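Local coordinates for protein CCMAN5 (PDB 2XSG) that hydrolyses alpha-mannosidic linkages as a bacterial glycoside hydrolase of family 92 and probably trims mannose that covers mannose-6-phosphate on yeast-made glycoproteins, at residues Thr156-Val161 / Ile237-Pro242; Thr208-Thr213 / Ala245-Leu250; Val81-Gly86 / His147-Pro152; Gly86-Arg91 / Gly122-Ile127; Ser174-Thr179 / Asp225-Asp230. All blocks are in the same frame, centred on the assembly; numbering follows the deposited sequence.

Contact 1. Residues Thr156-Val161 / Ile237-Pro242; sequences TPSLVV and ILTFDP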
# COMPACT_ATOMS: atom_id res chain seq x y z
N THR A 156 35.63 -20.84 0.76
CA THR A 156 35.78 -19.94 -0.38
C THR A 156 34.43 -19.21 -0.59
O THR A 156 33.50 -19.79 -1.17
CB THR A 156 36.15 -20.70 -1.68
OG1 THR A 156 37.29 -21.53 -1.46
CG2 THR A 156 36.45 -19.72 -2.82
N PRO A 157 34.31 -17.96 -0.11
CA PRO A 157 33.05 -17.22 -0.20
C PRO A 157 32.68 -16.90 -1.64
O PRO A 157 33.55 -16.65 -2.49
CB PRO A 157 33.34 -15.91 0.55
CG PRO A 157 34.54 -16.20 1.41
CD PRO A 157 35.35 -17.12 0.52
N SER A 158 31.38 -16.93 -1.92
CA SER A 158 30.90 -16.55 -3.23
C SER A 158 29.51 -15.91 -3.11
O SER A 158 28.73 -16.25 -2.21
CB SER A 158 30.89 -17.78 -4.14
OG SER A 158 30.20 -17.50 -5.33
N LEU A 159 29.22 -14.98 -4.01
CA LEU A 159 27.90 -14.42 -4.09
C LEU A 159 27.43 -14.60 -5.52
O LEU A 159 28.13 -14.21 -6.45
CB LEU A 159 27.91 -12.92 -3.73
CG LEU A 159 28.32 -12.52 -2.31
CD1 LEU A 159 28.28 -11.02 -2.15
CD2 LEU A 159 27.39 -13.15 -1.28
N VAL A 160 26.28 -15.23 -5.68
CA VAL A 160 25.64 -15.37 -6.97
C VAL A 160 24.75 -14.15 -7.13
O VAL A 160 23.99 -13.83 -6.20
CB VAL A 160 24.79 -16.65 -7.04
CG1 VAL A 160 23.93 -16.67 -8.29
CG2 VAL A 160 25.68 -17.89 -6.97
N VAL A 161 24.85 -13.48 -8.27
CA VAL A 161 23.96 -12.37 -8.58
C VAL A 161 23.06 -12.89 -9.71
O VAL A 161 23.49 -12.96 -10.85
CB VAL A 161 24.75 -11.09 -8.98
CG1 VAL A 161 23.81 -9.92 -9.27
CG2 VAL A 161 25.77 -10.71 -7.90
N ILE A 237 28.65 -14.57 -11.07
CA ILE A 237 29.07 -15.24 -9.85
C ILE A 237 30.39 -14.63 -9.40
O ILE A 237 31.37 -14.63 -10.14
CB ILE A 237 29.16 -16.78 -10.03
CG1 ILE A 237 27.81 -17.31 -10.56
CG2 ILE A 237 29.56 -17.45 -8.72
CD1 ILE A 237 27.71 -18.82 -10.70
N LEU A 238 30.37 -14.05 -8.20
CA LEU A 238 31.55 -13.43 -7.60
C LEU A 238 32.20 -14.43 -6.67
O LEU A 238 31.52 -15.04 -5.86
CB LEU A 238 31.14 -12.18 -6.81
CG LEU A 238 30.43 -11.06 -7.59
CD1 LEU A 238 29.53 -10.22 -6.69
CD2 LEU A 238 31.44 -10.18 -8.36
N THR A 239 33.51 -14.59 -6.78
CA THR A 239 34.28 -15.49 -5.92
C THR A 239 35.38 -14.69 -5.21
O THR A 239 36.14 -13.94 -5.86
CB THR A 239 34.86 -16.69 -6.71
OG1 THR A 239 33.79 -17.37 -7.39
CG2 THR A 239 35.55 -17.68 -5.77
N PHE A 240 35.44 -14.86 -3.89
CA PHE A 240 36.36 -14.13 -3.02
C PHE A 240 37.48 -15.03 -2.49
O PHE A 240 37.40 -16.26 -2.56
CB PHE A 240 35.58 -13.50 -1.86
CG PHE A 240 34.47 -12.60 -2.30
CD1 PHE A 240 33.22 -13.13 -2.63
CD2 PHE A 240 34.68 -11.23 -2.45
CE1 PHE A 240 32.18 -12.30 -3.07
CE2 PHE A 240 33.65 -10.39 -2.88
CZ PHE A 240 32.40 -10.93 -3.19
N ASP A 241 38.53 -14.40 -1.96
CA ASP A 241 39.60 -15.13 -1.29
C ASP A 241 39.14 -15.66 0.08
O ASP A 241 38.50 -14.92 0.84
CB ASP A 241 40.82 -14.22 -1.12
CG ASP A 241 42.09 -15.02 -0.88
OD1 ASP A 241 42.85 -15.23 -1.85
OD2 ASP A 241 42.31 -15.48 0.26
N PRO A 242 39.51 -16.91 0.42
CA PRO A 242 39.22 -17.45 1.75
C PRO A 242 39.69 -16.54 2.89
O PRO A 242 39.11 -16.57 3.96
CB PRO A 242 40.00 -18.77 1.77
CG PRO A 242 40.00 -19.19 0.34
CD PRO A 242 40.18 -17.91 -0.43
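The ring of Phe240 takes Pro157 and Ser158 at its edge. Pro157 O lies 3.5 Å from Phe240 CD1, near the ring plane, and Ser158 CA is also at the edge. Leu159 CG comes in obliquely, 3.9 Å from Phe240 CE1. Phe240 CG stands anti to the carbonyl carbon (chi1 -56°), which brings the ring over toward Pro157 and Leu159. Ile248 of strand 248-255 packs on Phe240, Leu159 and Pro157, so this side faces the second sheet. The backbones run antiparallel. Leu159 and Leu238 form the hydrogen-bonded pair, with Leu238 N to Leu159 O at 2.8 Å. Phe240 N gives a nearly straight bond to Pro157 O (173°). Leu238 O accepts twice, from Leu159 N at 3.0 Å and from Ser158 OG at 2.8 Å. The hydroxyl reaches it with OG turned anti to the backbone N (chi1 169°), and it is tilted from the carbonyl plane. Replacing Ser158 by alanine would probably leave Leu238 O with one donor fewer and open a small gap beside Ile237 CG2. On the Ser158 face, Val160 CG2 touches Ile237 CG1, and Tyr88 covers both residues. Thr156 CG2 meets Thr239 CG2 at 3.7 Å nearer the surface. The contact joins two inner strands of the five-stranded sheet in the N-terminal domain. Backbone bonds and the Ser158 hydroxyl satisfy the polar atoms named, with apolar side chains on both faces.

Contact 2. Residues Thr208-Thr213 / Ala245-Leu250; sequences TLQPAT and AGEIGL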
# COMPACT_ATOMS: atom_id res chain seq x y z
N THR A 208 31.59 -4.89 -5.07
CA THR A 208 32.10 -5.59 -3.90
C THR A 208 33.03 -4.63 -3.17
O THR A 208 33.48 -3.63 -3.75
CB THR A 208 32.86 -6.90 -4.26
OG1 THR A 208 34.08 -6.57 -4.93
CG2 THR A 208 32.02 -7.82 -5.16
N LEU A 209 33.27 -4.91 -1.90
CA LEU A 209 34.19 -4.12 -1.11
C LEU A 209 35.51 -4.87 -0.88
O LEU A 209 36.46 -4.30 -0.32
CB LEU A 209 33.54 -3.70 0.23
CG LEU A 209 32.24 -2.91 0.09
CD1 LEU A 209 31.59 -2.71 1.45
CD2 LEU A 209 32.47 -1.55 -0.59
N GLN A 210 35.55 -6.13 -1.30
CA GLN A 210 36.76 -6.97 -1.26
C GLN A 210 37.08 -7.46 -2.66
O GLN A 210 36.20 -7.41 -3.54
CB GLN A 210 36.57 -8.16 -0.30
CG GLN A 210 36.55 -7.76 1.17
CD GLN A 210 35.24 -7.12 1.57
OE1 GLN A 210 35.20 -6.23 2.43
NE2 GLN A 210 34.15 -7.55 0.96
N PRO A 211 38.35 -7.86 -2.92
CA PRO A 211 38.70 -8.32 -4.26
C PRO A 211 37.94 -9.60 -4.61
O PRO A 211 37.69 -10.46 -3.74
CB PRO A 211 40.20 -8.60 -4.17
CG PRO A 211 40.69 -7.76 -3.04
CD PRO A 211 39.55 -7.68 -2.07
N ALA A 212 37.56 -9.72 -5.88
CA ALA A 212 36.78 -10.86 -6.33
C ALA A 212 37.11 -11.15 -7.78
O ALA A 212 37.54 -10.26 -8.50
CB ALA A 212 35.27 -10.58 -6.16
N THR A 213 36.95 -12.41 -8.20
CA THR A 213 36.96 -12.74 -9.61
C THR A 213 35.51 -13.05 -9.99
O THR A 213 34.65 -13.20 -9.12
CB THR A 213 37.88 -13.94 -9.97
OG1 THR A 213 37.49 -15.09 -9.19
CG2 THR A 213 39.37 -13.59 -9.73
N ALA A 245 36.87 -14.33 4.27
CA ALA A 245 35.66 -15.02 4.71
C ALA A 245 34.96 -14.34 5.89
O ALA A 245 33.72 -14.35 5.94
CB ALA A 245 35.98 -16.47 5.04
N GLY A 246 35.73 -13.75 6.81
CA GLY A 246 35.20 -12.99 7.94
C GLY A 246 34.35 -11.76 7.60
O GLY A 246 33.52 -11.34 8.40
N GLU A 247 34.55 -11.18 6.40
CA GLU A 247 33.79 -9.99 5.99
C GLU A 247 33.71 -9.81 4.47
O GLU A 247 34.67 -9.38 3.83
CB GLU A 247 34.35 -8.73 6.64
CG GLU A 247 33.44 -7.52 6.59
CD GLU A 247 34.06 -6.34 7.28
OE1 GLU A 247 34.61 -5.47 6.59
OE2 GLU A 247 34.02 -6.28 8.52
N ILE A 248 32.55 -10.15 3.92
CA ILE A 248 32.24 -9.94 2.51
C ILE A 248 31.14 -8.88 2.39
O ILE A 248 30.02 -9.07 2.87
CB ILE A 248 31.79 -11.26 1.84
CG1 ILE A 248 32.87 -12.35 1.99
CG2 ILE A 248 31.45 -11.02 0.37
CD1 ILE A 248 34.24 -12.01 1.33
N GLY A 249 31.46 -7.77 1.76
CA GLY A 249 30.53 -6.63 1.61
C GLY A 249 30.10 -6.38 0.17
O GLY A 249 30.84 -6.66 -0.78
N LEU A 250 28.89 -5.87 -0.00
CA LEU A 250 28.33 -5.59 -1.31
C LEU A 250 27.41 -4.40 -1.18
O LEU A 250 26.70 -4.26 -0.19
CB LEU A 250 27.55 -6.80 -1.83
CG LEU A 250 27.16 -6.71 -3.31
CD1 LEU A 250 28.35 -7.10 -4.14
CD2 LEU A 250 25.97 -7.60 -3.64
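Leu209 N bonds to Gly249 O at 3.2 Å; the donor stands well above the carbonyl plane. Next to it, Thr208 OG1 donates to Gln210 O at 2.7 Å, nearly along the C=O axis. The same hydroxyl is also bonded to Val185 N, so it ties the turn to strand 185-195. OG1 sits between the backbone N and the carbonyl carbon (chi1 68°), which turns it back over its own chain and leaves CG2 to reach across to Leu250 CD1, 3.9 Å away. Thr208 and Leu250 form an antiparallel non-hydrogen-bonded pair. This is where strands 198-208 and 248-255 part company in the larger antiparallel sheet of the N-terminal domain, and residues 209-211 lead the chain over to strand 212-217 of the other sheet. Gly249 suits the spot, because a beta carbon would run into Leu209 CD1, which lies 4.1 Å from Gly249 CA. The Gln210 side chain bends at its second torsion and lays its amide group beside the 247-249 backbone, with CD 3.2 Å from Glu247 O. A serine in place of Gln210 would probably uncover this backbone and leave a gap beside Gly249. Ile248 points its side chain away from residues 208-213, onto Phe240 and Tyr149.

Contact 3. Residues Val81-Gly86 / His147-Pro152; sequences VVPTSG and HRYAFP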
# COMPACT_ATOMS: atom_id res chain seq x y z
N VAL A 81 20.67 -11.87 -4.77
CA VAL A 81 22.03 -12.10 -4.29
C VAL A 81 22.05 -13.25 -3.27
O VAL A 81 21.42 -13.16 -2.23
CB VAL A 81 22.63 -10.82 -3.66
CG1 VAL A 81 24.00 -11.11 -2.96
CG2 VAL A 81 22.75 -9.68 -4.72
N VAL A 82 22.77 -14.32 -3.61
CA VAL A 82 22.79 -15.55 -2.84
C VAL A 82 24.21 -15.86 -2.35
O VAL A 82 25.09 -16.14 -3.18
CB VAL A 82 22.30 -16.77 -3.68
CG1 VAL A 82 22.31 -18.05 -2.85
CG2 VAL A 82 20.90 -16.53 -4.24
N PRO A 83 24.44 -15.85 -1.02
CA PRO A 83 25.74 -16.25 -0.49
C PRO A 83 25.89 -17.78 -0.49
O PRO A 83 24.93 -18.50 -0.17
CB PRO A 83 25.70 -15.72 0.95
CG PRO A 83 24.25 -15.81 1.32
CD PRO A 83 23.51 -15.46 0.06
N THR A 84 27.08 -18.26 -0.84
CA THR A 84 27.33 -19.70 -0.91
C THR A 84 28.82 -20.01 -0.79
O THR A 84 29.66 -19.19 -1.16
CB THR A 84 26.76 -20.31 -2.20
OG1 THR A 84 26.89 -21.73 -2.14
CG2 THR A 84 27.46 -19.76 -3.45
N SER A 85 29.13 -21.20 -0.25
CA SER A 85 30.51 -21.68 -0.23
C SER A 85 30.70 -22.70 -1.34
O SER A 85 31.78 -23.29 -1.47
CB SER A 85 30.87 -22.29 1.12
OG SER A 85 30.71 -21.33 2.14
N GLY A 86 29.65 -22.91 -2.13
CA GLY A 86 29.73 -23.81 -3.27
C GLY A 86 30.39 -23.19 -4.48
O GLY A 86 30.72 -21.99 -4.48
N HIS A 147 25.03 -5.08 1.95
CA HIS A 147 25.18 -6.44 2.46
C HIS A 147 26.50 -6.57 3.23
O HIS A 147 27.56 -6.06 2.79
CB HIS A 147 25.25 -7.44 1.31
CG HIS A 147 24.07 -7.41 0.39
ND1 HIS A 147 23.31 -8.53 0.14
CD2 HIS A 147 23.56 -6.41 -0.37
CE1 HIS A 147 22.35 -8.22 -0.71
NE2 HIS A 147 22.47 -6.94 -1.04
N ARG A 148 26.43 -7.26 4.38
CA ARG A 148 27.62 -7.75 5.08
C ARG A 148 27.46 -9.23 5.44
O ARG A 148 26.51 -9.60 6.16
CB ARG A 148 27.90 -6.93 6.35
CG ARG A 148 29.19 -7.33 7.07
CD ARG A 148 29.51 -6.36 8.18
NE ARG A 148 28.42 -6.24 9.15
CZ ARG A 148 28.30 -5.22 9.99
NH1 ARG A 148 29.19 -4.23 9.95
NH2 ARG A 148 27.29 -5.17 10.85
N TYR A 149 28.38 -10.07 4.95
CA TYR A 149 28.35 -11.52 5.15
C TYR A 149 29.57 -12.02 5.90
O TYR A 149 30.69 -11.58 5.64
CB TYR A 149 28.28 -12.26 3.80
CG TYR A 149 27.03 -11.97 3.03
CD1 TYR A 149 27.05 -11.08 1.97
CD2 TYR A 149 25.83 -12.60 3.35
CE1 TYR A 149 25.89 -10.80 1.24
CE2 TYR A 149 24.67 -12.33 2.64
CZ TYR A 149 24.70 -11.42 1.60
OH TYR A 149 23.56 -11.14 0.88
N ALA A 150 29.35 -12.94 6.84
CA ALA A 150 30.46 -13.66 7.48
C ALA A 150 30.39 -15.14 7.17
O ALA A 150 29.46 -15.81 7.60
CB ALA A 150 30.44 -13.44 9.02
N PHE A 151 31.37 -15.66 6.43
CA PHE A 151 31.40 -17.08 6.04
C PHE A 151 32.26 -17.90 7.00
O PHE A 151 33.16 -17.34 7.61
CB PHE A 151 31.99 -17.21 4.63
CG PHE A 151 31.07 -16.76 3.53
CD1 PHE A 151 30.85 -15.41 3.30
CD2 PHE A 151 30.44 -17.70 2.71
CE1 PHE A 151 30.00 -14.98 2.27
CE2 PHE A 151 29.60 -17.29 1.68
CZ PHE A 151 29.38 -15.93 1.46
N PRO A 152 32.00 -19.21 7.12
CA PRO A 152 32.86 -19.96 8.06
C PRO A 152 34.34 -19.91 7.65
O PRO A 152 34.66 -19.90 6.46
CB PRO A 152 32.32 -21.39 7.99
CG PRO A 152 30.88 -21.23 7.52
CD PRO A 152 30.92 -20.05 6.57
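Pro83 lies over one face of the Tyr149 ring. Its CB is 4.2 Å from the ring centroid and 26° off the normal, a CH-pi contact, and its CG comes to 3.7 Å from Tyr149 CE2. Tyr149 CG stands anti to the carbonyl carbon (chi1 -64°), which carries the ring across to Pro83. The same CB also touches Phe151 CZ at 3.7 Å, so Pro83 sits in the corner formed by the two aromatic side chains. Phe151 reaches further along the strand. Its CE2 is 3.4 Å from Thr84 O, which approaches obliquely, while Ser85 OG and Thr84 N lie at the ring edge. At the other end Val81 CB meets His147 CE1 at 3.9 Å, again obliquely, and Val81 CG1 packs against Tyr149 OH.

The next shell fixes these groups. His147 ND1 and Tyr149 OH share a hydrogen bond of 2.7 Å, close to straight at 167°, and either could be the donor. The Tyr149 ring is therefore held at its hydroxyl end. His147 NE2 bonds to His64 NE2. Ser85 OG is bonded to Asn119 ND2, and Thr84 OG1 accepts from Gly86 N in an ST turn.

Strands 81-84 and 147-150 run nearly parallel, but their axes are 9.3 Å apart. They belong to two sheets stacked face to face, the sandwich arrangement of the N-terminal domain. Ile134 of strand 133-140 and Ile248 of strand 248-255 close round the aromatic rings. Side-chain packing thus joins the sheets; the His147-Tyr149 bond satisfies two polar atoms, and His64 and Asn119 serve the others.

Contact 4. Residues Gly86-Arg91 / Gly122-Ile127; sequences GSYTAR and GTDGAI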
# COMPACT_ATOMS: atom_id res chain seq x y z
N GLY A 86 29.65 -22.91 -2.13
CA GLY A 86 29.73 -23.81 -3.27
C GLY A 86 30.39 -23.19 -4.48
O GLY A 86 30.72 -21.99 -4.48
N SER A 87 30.58 -24.02 -5.51
CA SER A 87 31.17 -23.67 -6.80
C SER A 87 30.21 -24.02 -7.94
O SER A 87 29.40 -24.95 -7.81
CB SER A 87 32.46 -24.47 -7.02
OG SER A 87 33.45 -24.09 -6.07
N TYR A 88 30.35 -23.34 -9.07
CA TYR A 88 29.51 -23.61 -10.25
C TYR A 88 30.34 -23.76 -11.53
O TYR A 88 31.40 -23.14 -11.67
CB TYR A 88 28.45 -22.51 -10.42
CG TYR A 88 27.40 -22.49 -9.31
CD1 TYR A 88 27.52 -21.62 -8.23
CD2 TYR A 88 26.29 -23.33 -9.36
CE1 TYR A 88 26.54 -21.57 -7.22
CE2 TYR A 88 25.32 -23.31 -8.35
CZ TYR A 88 25.46 -22.42 -7.29
OH TYR A 88 24.50 -22.40 -6.31
N THR A 89 29.84 -24.56 -12.46
CA THR A 89 30.45 -24.74 -13.79
C THR A 89 29.42 -24.44 -14.89
O THR A 89 29.74 -24.50 -16.07
CB THR A 89 31.02 -26.19 -14.01
OG1 THR A 89 29.95 -27.15 -13.97
CG2 THR A 89 32.05 -26.57 -12.97
N ALA A 90 28.19 -24.13 -14.47
CA ALA A 90 27.11 -23.72 -15.37
C ALA A 90 26.16 -22.81 -14.59
O ALA A 90 26.36 -22.59 -13.39
CB ALA A 90 26.35 -24.94 -15.93
N ARG A 91 25.14 -22.29 -15.26
CA ARG A 91 24.14 -21.44 -14.61
C ARG A 91 23.54 -22.22 -13.42
O ARG A 91 23.20 -23.39 -13.57
CB ARG A 91 23.07 -21.01 -15.60
CG ARG A 91 22.03 -20.04 -15.00
CD ARG A 91 20.67 -20.67 -14.58
NE ARG A 91 19.70 -19.57 -14.46
CZ ARG A 91 19.50 -18.87 -13.34
NH1 ARG A 91 20.12 -19.21 -12.21
NH2 ARG A 91 18.64 -17.86 -13.35
N GLY A 122 29.82 -27.56 -2.17
CA GLY A 122 29.74 -28.56 -3.23
C GLY A 122 29.78 -27.90 -4.60
O GLY A 122 30.04 -26.70 -4.71
N THR A 123 29.52 -28.69 -5.65
CA THR A 123 29.65 -28.21 -7.02
C THR A 123 28.35 -28.45 -7.78
O THR A 123 27.83 -29.58 -7.81
CB THR A 123 30.87 -28.85 -7.74
OG1 THR A 123 32.05 -28.56 -6.98
CG2 THR A 123 31.04 -28.27 -9.13
N ASP A 124 27.79 -27.38 -8.32
CA ASP A 124 26.53 -27.44 -9.08
C ASP A 124 25.41 -28.18 -8.33
O ASP A 124 25.21 -27.96 -7.13
CB ASP A 124 26.78 -28.04 -10.47
CG ASP A 124 27.72 -27.19 -11.33
OD1 ASP A 124 27.40 -26.01 -11.60
OD2 ASP A 124 28.78 -27.72 -11.73
N GLY A 125 24.70 -29.07 -9.03
CA GLY A 125 23.57 -29.80 -8.45
C GLY A 125 23.88 -30.63 -7.21
O GLY A 125 22.97 -31.11 -6.53
N ALA A 126 25.16 -30.82 -6.94
CA ALA A 126 25.60 -31.54 -5.76
C ALA A 126 25.70 -30.64 -4.51
O ALA A 126 26.01 -31.14 -3.41
CB ALA A 126 26.95 -32.21 -6.05
N ILE A 127 25.49 -29.33 -4.67
CA ILE A 127 25.57 -28.41 -3.53
C ILE A 127 24.52 -28.81 -2.50
O ILE A 127 23.36 -29.09 -2.83
CB ILE A 127 25.46 -26.90 -3.94
CG1 ILE A 127 26.72 -26.46 -4.68
CG2 ILE A 127 25.25 -25.98 -2.72
CD1 ILE A 127 26.56 -25.15 -5.40
O HOH W 1 24.94 -25.50 -12.26
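Asp124 turns its carboxylate back on Thr89 and grips it with both oxygens. OD2 accepts from Thr89 OG1 at 2.6 Å, and OD1 accepts from Thr89 N at 3.0 Å with a nearly straight bond (172°). This fixes the carboxylate against rotation. Both donors arrive on the syn sides, moderately out of the carboxylate plane, and the two side chains cross at about a right angle. Thr89 OG1 is able to join in because it sits between its backbone N and carbonyl carbon (chi1 63°). OD1 also lies at the edge of the Tyr88 ring, 3.7 Å from CD2, with ring and carboxylate planes 64° apart. Water 1 lies within bonding distance of OD1 and Arg91 O and probably links them.

Ile127 comes over one face of the Tyr88 ring, where its CD1 is 3.5 Å from CZ and the side chains cross at roughly a right angle. The ring is tethered further by a hydrogen bond between Tyr88 OH and Thr96 OG1. The backbones add two bonds: Ser87 N to Gly122 O at 2.8 Å and Asp124 N to Ser87 O at 3.0 Å. A beta carbon on Gly86 would run into Ile127 CD1.

Asp124 opens a tight turn with a short 3-10 segment at 125-126. The arrangement joins the loops that follow strands 80-84 and 112-121: one backbone bridge at Ser87 and Thr123, extended by a carboxylate that binds the backbone N and hydroxyl of Thr89.

Contact 5. Residues Ser174-Thr179 / Asp225-Asp230; sequences SVQVET and DATAQD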
# COMPACT_ATOMS: atom_id res chain seq x y z
N SER A 174 20.57 -7.47 -18.22
CA SER A 174 21.96 -7.40 -18.69
C SER A 174 22.90 -7.24 -17.52
O SER A 174 22.51 -6.78 -16.44
CB SER A 174 22.17 -6.24 -19.67
OG SER A 174 22.02 -4.99 -18.99
N VAL A 175 24.16 -7.60 -17.76
CA VAL A 175 25.20 -7.44 -16.76
C VAL A 175 26.52 -7.15 -17.48
O VAL A 175 26.86 -7.80 -18.46
CB VAL A 175 25.25 -8.66 -15.79
CG1 VAL A 175 25.50 -9.99 -16.57
CG2 VAL A 175 26.30 -8.43 -14.67
N GLN A 176 27.21 -6.11 -17.02
CA GLN A 176 28.55 -5.80 -17.46
C GLN A 176 29.45 -5.86 -16.23
O GLN A 176 29.11 -5.28 -15.19
CB GLN A 176 28.57 -4.41 -18.09
CG GLN A 176 29.92 -3.95 -18.64
CD GLN A 176 30.25 -4.60 -19.96
OE1 GLN A 176 29.47 -4.51 -20.91
NE2 GLN A 176 31.38 -5.27 -20.01
N VAL A 177 30.57 -6.57 -16.35
CA VAL A 177 31.56 -6.69 -15.29
C VAL A 177 32.77 -5.75 -15.47
O VAL A 177 33.30 -5.64 -16.57
CB VAL A 177 32.09 -8.15 -15.20
CG1 VAL A 177 33.07 -8.30 -14.07
CG2 VAL A 177 30.93 -9.10 -15.00
N GLU A 178 33.21 -5.12 -14.38
CA GLU A 178 34.44 -4.30 -14.34
C GLU A 178 35.28 -4.72 -13.15
O GLU A 178 34.76 -4.78 -12.03
CB GLU A 178 34.10 -2.82 -14.14
CG GLU A 178 33.76 -2.04 -15.39
CD GLU A 178 34.98 -1.86 -16.27
OE1 GLU A 178 35.96 -1.22 -15.81
OE2 GLU A 178 34.96 -2.37 -17.42
N THR A 179 36.56 -4.98 -13.37
CA THR A 179 37.49 -5.20 -12.26
C THR A 179 38.39 -3.97 -12.15
O THR A 179 39.02 -3.58 -13.13
CB THR A 179 38.34 -6.48 -12.47
OG1 THR A 179 37.48 -7.61 -12.62
CG2 THR A 179 39.27 -6.70 -11.28
N ASP A 225 33.88 -16.81 -18.84
CA ASP A 225 34.71 -15.71 -18.37
C ASP A 225 34.34 -14.38 -19.01
O ASP A 225 34.89 -13.34 -18.62
CB ASP A 225 36.20 -16.01 -18.58
CG ASP A 225 36.72 -17.13 -17.68
OD1 ASP A 225 36.21 -17.31 -16.55
OD2 ASP A 225 37.65 -17.83 -18.12
N ALA A 226 33.43 -14.38 -19.98
CA ALA A 226 33.04 -13.11 -20.64
C ALA A 226 32.48 -12.10 -19.66
O ALA A 226 31.78 -12.45 -18.71
CB ALA A 226 32.03 -13.36 -21.79
N THR A 227 32.77 -10.83 -19.90
CA THR A 227 32.47 -9.77 -18.94
C THR A 227 31.13 -9.07 -19.22
O THR A 227 30.78 -8.13 -18.50
CB THR A 227 33.58 -8.71 -18.94
OG1 THR A 227 33.85 -8.31 -20.29
CG2 THR A 227 34.87 -9.26 -18.30
N ALA A 228 30.42 -9.51 -20.26
CA ALA A 228 29.14 -8.88 -20.67
C ALA A 228 28.09 -9.92 -21.06
O ALA A 228 28.41 -10.91 -21.73
CB ALA A 228 29.37 -7.90 -21.84
N GLN A 229 26.86 -9.70 -20.62
CA GLN A 229 25.72 -10.51 -21.05
C GLN A 229 24.53 -9.60 -21.26
O GLN A 229 24.41 -8.56 -20.60
CB GLN A 229 25.35 -11.58 -20.02
CG GLN A 229 26.46 -12.57 -19.63
CD GLN A 229 26.78 -13.61 -20.71
OE1 GLN A 229 26.02 -13.82 -21.63
NE2 GLN A 229 27.90 -14.29 -20.56
N ASP A 230 23.65 -9.99 -22.17
CA ASP A 230 22.46 -9.23 -22.48
C ASP A 230 21.41 -10.18 -23.06
O ASP A 230 21.60 -10.75 -24.12
CB ASP A 230 22.81 -8.14 -23.50
CG ASP A 230 21.72 -7.11 -23.67
OD1 ASP A 230 20.69 -7.18 -22.95
OD2 ASP A 230 21.91 -6.22 -24.53
O HOH W 2 32.61 -6.62 -21.84
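Strands 174-179 and 228-230 run antiparallel at 172°, with axes 4.7 Å apart. Strand 228-231 pairs with strand 169-179 at the margin of the larger antiparallel sheet of the N-terminal domain. Val175 and Gln229 are the hydrogen-bonded pair. Gln229 N to Val175 O is 2.9 Å, and Val175 N to Gln229 O is 3.0 Å. Val177 N continues the ladder to Thr227 O at 2.7 Å.

Val175 and Gln229 lie side by side on one face and point the same way; Val175 CG1 is 3.8 Å from Gln229 CB. The amide of Gln229 leads off to Thr216 OG1 on strand 212-217, so the polar end has a partner in the other sheet. Val177 also turns inward, onto Val214 and Leu187, and its CB packs on Thr227 CB.

The other face is more open to solvent. Ser174 CB meets Asp230 OD1 there, while Ser174 OG is bonded to Gln190 N of the next strand. Gln176 starts with CG anti to the backbone N (chi1 -179°), then bends at its second torsion. Its amide thus folds over Ala228, with OE1 3.5 Å from Ala228 CB. The end of the glutamine is held by water rather than by the strand: Gln176 NE2 donates to water 2 at 2.6 Å, and Thr227 OG1 is 2.6 Å from the same water.

Overall arrangement
From the N terminus, strand 80-84 first enters contact 3, whose loop closes at residues 147-152. Within that loop contact 4 opens and closes; the two share Gly86. Contact 1 opens next at residues 156-161 and closes at 237-242. The loop it closes encloses all of contact 5. Contact 2 begins inside that loop, at 208-213, but ends beyond it at 245-250, so it crosses both contact 1 and contact 5. Contact 1 lies in the five-stranded sheet, contact 5 in the larger one. Contact 3 packs the sheets together, contact 2 marks a passage between them, and contact 4 joins the loops that follow strands 80-84 and 112-121.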